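Phenylalanine hydroxylase (Colwellia psychrerythraea, PDB 2V27) probably catalyses the iron- and tetrahydrobiopterin-dependent hydroxylation of L-phenylalanine to L-tyrosine, using molecular oxygen. Local coordinates at residues B[137-142]-B[231-236]. Sequence-based numbering, arbitrary orientation.
Sequences ANYTEA and SDLDEI
Tyr-139 and Leu-233 meet where helix 134-147 packs against the short helix 233-237 in the largely helical catalytic fold of the biopterin-dependent aromatic amino acid hydroxylases, a compact example of one aromatic ring joining two helices through its face and its edge. The face contact is a CH-pi interaction: Leu-233 CD2 sits 3.7 Å from the centroid of the Tyr-139 ring, only 2° off the ring normal, and the two side chains cross at about a right angle. With CG anti to the backbone N (chi1 167°), the tyrosine ring extends from its helix across Leu-233.

Apolar packing completes the join. At the root of the ring, Tyr-139 CB lies 3.8 Å from Leu-233 CB, which fits a close backbone approach of 6.2 Å between the CA atoms of the same two residues. The side chain of Ile-236 runs alongside that of Tyr-139, pointing the same way.

No hydrogen bond links the two segments. The polar end of the tyrosine is satisfied by a third helix, 152-167, where its OH is hydrogen-bonded to Thr-165 OG1, while Leu-161 and Ile-166 of that helix also touch the side chain. An alanine in place of Tyr-139 would probably open a gap beside Leu-233 and Ile-236 and deprive Thr-165 of its hydroxyl partner. The junction is buried but not part of the iron site: the Tyr-139 side chain is about 12 Å from the bound iron, which His-122, His-127 and Glu-167 hold. On the ring's edge, the methyl carbon Ile-236 CG2 lies in the ring plane, 3.6 Å from Tyr-139 CE1.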
ATOM      1  N   ALA B 137       6.938  -6.836  28.765  1.00  9.40           N
ATOM      2  CA  ALA B 137       5.713  -6.724  29.591  1.00 10.29           C
ATOM      3  C   ALA B 137       5.622  -5.381  30.346  1.00  9.27           C
ATOM      4  O   ALA B 137       4.577  -4.706  30.329  1.00 10.07           O
ATOM      5  CB  ALA B 137       5.623  -7.930  30.579  1.00 10.28           C
ATOM      6  N   ASN B 138       6.712  -4.993  31.004  1.00  9.14           N
ATOM      7  CA  ASN B 138       6.686  -3.747  31.799  1.00  9.72           C
ATOM      8  C   ASN B 138       6.494  -2.553  30.872  1.00  9.54           C
ATOM      9  O   ASN B 138       5.817  -1.603  31.226  1.00  9.47           O
ATOM     10  CB  ASN B 138       7.920  -3.562  32.682  1.00 10.76           C
ATOM     11  CG  ASN B 138       8.025  -4.598  33.780  1.00 13.54           C
ATOM     12  OD1 ASN B 138       7.030  -5.231  34.184  1.00 17.78           O
ATOM     13  ND2 ASN B 138       9.253  -4.802  34.239  1.00 15.79           N
ATOM     14  N   TYR B 139       7.101  -2.574  29.694  1.00  9.24           N
ATOM     15  CA  TYR B 139       6.938  -1.489  28.724  1.00  9.00           C
ATOM     16  C   TYR B 139       5.462  -1.413  28.271  1.00  9.73           C
ATOM     17  O   TYR B 139       4.890  -0.315  28.189  1.00 10.45           O
ATOM     18  CB  TYR B 139       7.912  -1.704  27.551  1.00  9.09           C
ATOM     19  CG  TYR B 139       7.617  -0.826  26.352  1.00  8.99           C
ATOM     20  CD1 TYR B 139       8.008   0.517  26.353  1.00  9.61           C
ATOM     21  CD2 TYR B 139       6.940  -1.338  25.237  1.00  9.95           C
ATOM     22  CE1 TYR B 139       7.746   1.341  25.290  1.00 11.35           C
ATOM     23  CE2 TYR B 139       6.652  -0.525  24.144  1.00  8.41           C
ATOM     24  CZ  TYR B 139       7.030   0.808  24.170  1.00  8.91           C
ATOM     25  OH  TYR B 139       6.803   1.576  23.021  1.00  8.74           O
ATOM     26  N   THR B 140       4.846  -2.558  28.004  1.00  9.49           N
ATOM     27  CA  THR B 140       3.465  -2.596  27.593  1.00  9.09           C
ATOM     28  C   THR B 140       2.540  -2.043  28.680  1.00  9.99           C
ATOM     29  O   THR B 140       1.572  -1.300  28.395  1.00  9.27           O
ATOM     30  CB  THR B 140       3.095  -4.016  27.138  1.00  8.79           C
ATOM     31  OG1 THR B 140       4.037  -4.466  26.148  1.00  8.05           O
ATOM     32  CG2 THR B 140       1.702  -4.094  26.569  1.00  9.60           C
ATOM     33  N   GLU B 141       2.793  -2.435  29.918  1.00  8.38           N
ATOM     34  CA  GLU B 141       2.028  -1.850  31.022  1.00 10.06           C
ATOM     35  C   GLU B 141       2.209  -0.304  31.089  1.00  9.70           C
ATOM     36  O   GLU B 141       1.216   0.426  31.280  1.00 10.48           O
ATOM     37  CB  GLU B 141       2.492  -2.497  32.329  1.00 10.27           C
ATOM     38  CG  GLU B 141       1.754  -1.968  33.584  1.00 12.20           C
ATOM     39  CD  GLU B 141       2.360  -2.494  34.870  1.00 12.16           C
ATOM     40  OE1 GLU B 141       3.299  -3.299  34.822  1.00 13.62           O
ATOM     41  OE2 GLU B 141       1.839  -2.127  35.956  1.00 15.16           O
ATOM     42  N   ALA B 142       3.439   0.153  30.984  1.00  9.00           N
ATOM     43  CA  ALA B 142       3.727   1.589  31.056  1.00  9.94           C
ATOM     44  C   ALA B 142       3.038   2.290  29.895  1.00 10.00           C
ATOM     45  O   ALA B 142       2.493   3.411  30.039  1.00  9.41           O
ATOM     46  CB  ALA B 142       5.215   1.836  31.008  1.00 10.41           C
ATOM     47  N   SER B 231      15.482  -5.313  25.934  1.00 11.12           N
ATOM     48  CA  SER B 231      15.576  -4.567  27.180  1.00 11.82           C
ATOM     49  C   SER B 231      15.879  -3.081  26.935  1.00 12.17           C
ATOM     50  O   SER B 231      15.754  -2.277  27.876  1.00 11.83           O
ATOM     51  CB  SER B 231      16.586  -5.185  28.118  1.00 12.40           C
ATOM     52  OG  SER B 231      17.861  -5.145  27.525  1.00 14.79           O
ATOM     53  N   ASP B 232      16.146  -2.684  25.677  1.00 10.62           N
ATOM     54  CA  ASP B 232      16.179  -1.232  25.375  1.00 11.18           C
ATOM     55  C   ASP B 232      14.846  -0.508  25.646  1.00 11.90           C
ATOM     56  O   ASP B 232      14.798   0.723  25.856  1.00 14.27           O
ATOM     57  CB  ASP B 232      16.679  -0.928  23.945  1.00 11.71           C
ATOM     58  CG  ASP B 232      18.165  -1.342  23.717  1.00 12.71           C
ATOM     59  OD1 ASP B 232      18.899  -1.566  24.701  1.00 14.52           O
ATOM     60  OD2 ASP B 232      18.595  -1.447  22.540  1.00 14.94           O
ATOM     61  N   LEU B 233      13.761  -1.267  25.675  1.00 11.21           N
ATOM     62  CA  LEU B 233      12.466  -0.666  26.031  1.00 11.56           C
ATOM     63  C   LEU B 233      12.457  -0.124  27.468  1.00 12.41           C
ATOM     64  O   LEU B 233      11.614   0.708  27.799  1.00 12.00           O
ATOM     65  CB  LEU B 233      11.308  -1.671  25.836  1.00 11.08           C
ATOM     66  CG  LEU B 233      11.042  -2.147  24.396  1.00  9.26           C
ATOM     67  CD1 LEU B 233      10.110  -3.406  24.397  1.00 11.41           C
ATOM     68  CD2 LEU B 233      10.501  -1.010  23.570  1.00 11.94           C
ATOM     69  N   ASP B 234      13.328  -0.647  28.325  1.00 12.67           N
ATOM     70  CA  ASP B 234      13.433  -0.092  29.695  1.00 14.81           C
ATOM     71  C   ASP B 234      13.560   1.427  29.732  1.00 15.61           C
ATOM     72  O   ASP B 234      12.937   2.069  30.580  1.00 16.03           O
ATOM     73  CB  ASP B 234      14.576  -0.705  30.478  1.00 14.19           C
ATOM     74  CG  ASP B 234      14.428  -2.185  30.689  1.00 17.28           C
ATOM     75  OD1 ASP B 234      13.345  -2.785  30.410  1.00 16.18           O
ATOM     76  OD2 ASP B 234      15.451  -2.775  31.117  1.00 18.81           O
ATOM     77  N   GLU B 235      14.332   2.006  28.810  1.00 16.93           N
ATOM     78  CA  GLU B 235      14.480   3.489  28.760  1.00 20.18           C
ATOM     79  C   GLU B 235      13.160   4.253  28.589  1.00 20.09           C
ATOM     80  O   GLU B 235      12.915   5.296  29.240  1.00 19.93           O
ATOM     81  CB  GLU B 235      15.488   3.936  27.691  1.00 19.13           C
ATOM     82  CG  GLU B 235      15.715   5.462  27.677  1.00 24.20           C
ATOM     83  CD  GLU B 235      16.405   5.980  26.405  1.00 25.10           C
ATOM     84  OE1 GLU B 235      16.864   5.141  25.600  1.00 33.15           O
ATOM     85  OE2 GLU B 235      16.471   7.228  26.204  1.00 31.94           O
ATOM     86  N   ILE B 236      12.285   3.737  27.730  1.00 18.63           N
ATOM     87  CA  ILE B 236      10.967   4.356  27.536  1.00 18.83           C
ATOM     88  C   ILE B 236      10.021   4.059  28.725  1.00 19.51           C
ATOM     89  O   ILE B 236       9.258   4.905  29.183  1.00 20.07           O
ATOM     90  CB  ILE B 236      10.308   3.865  26.195  1.00 18.33           C
ATOM     91  CG1 ILE B 236      11.292   3.895  25.002  1.00 18.29           C
ATOM     92  CG2 ILE B 236       9.062   4.671  25.879  1.00 17.55           C
ATOM     93  CD1 ILE B 236      12.234   5.130  24.910  1.00 26.57           C
TER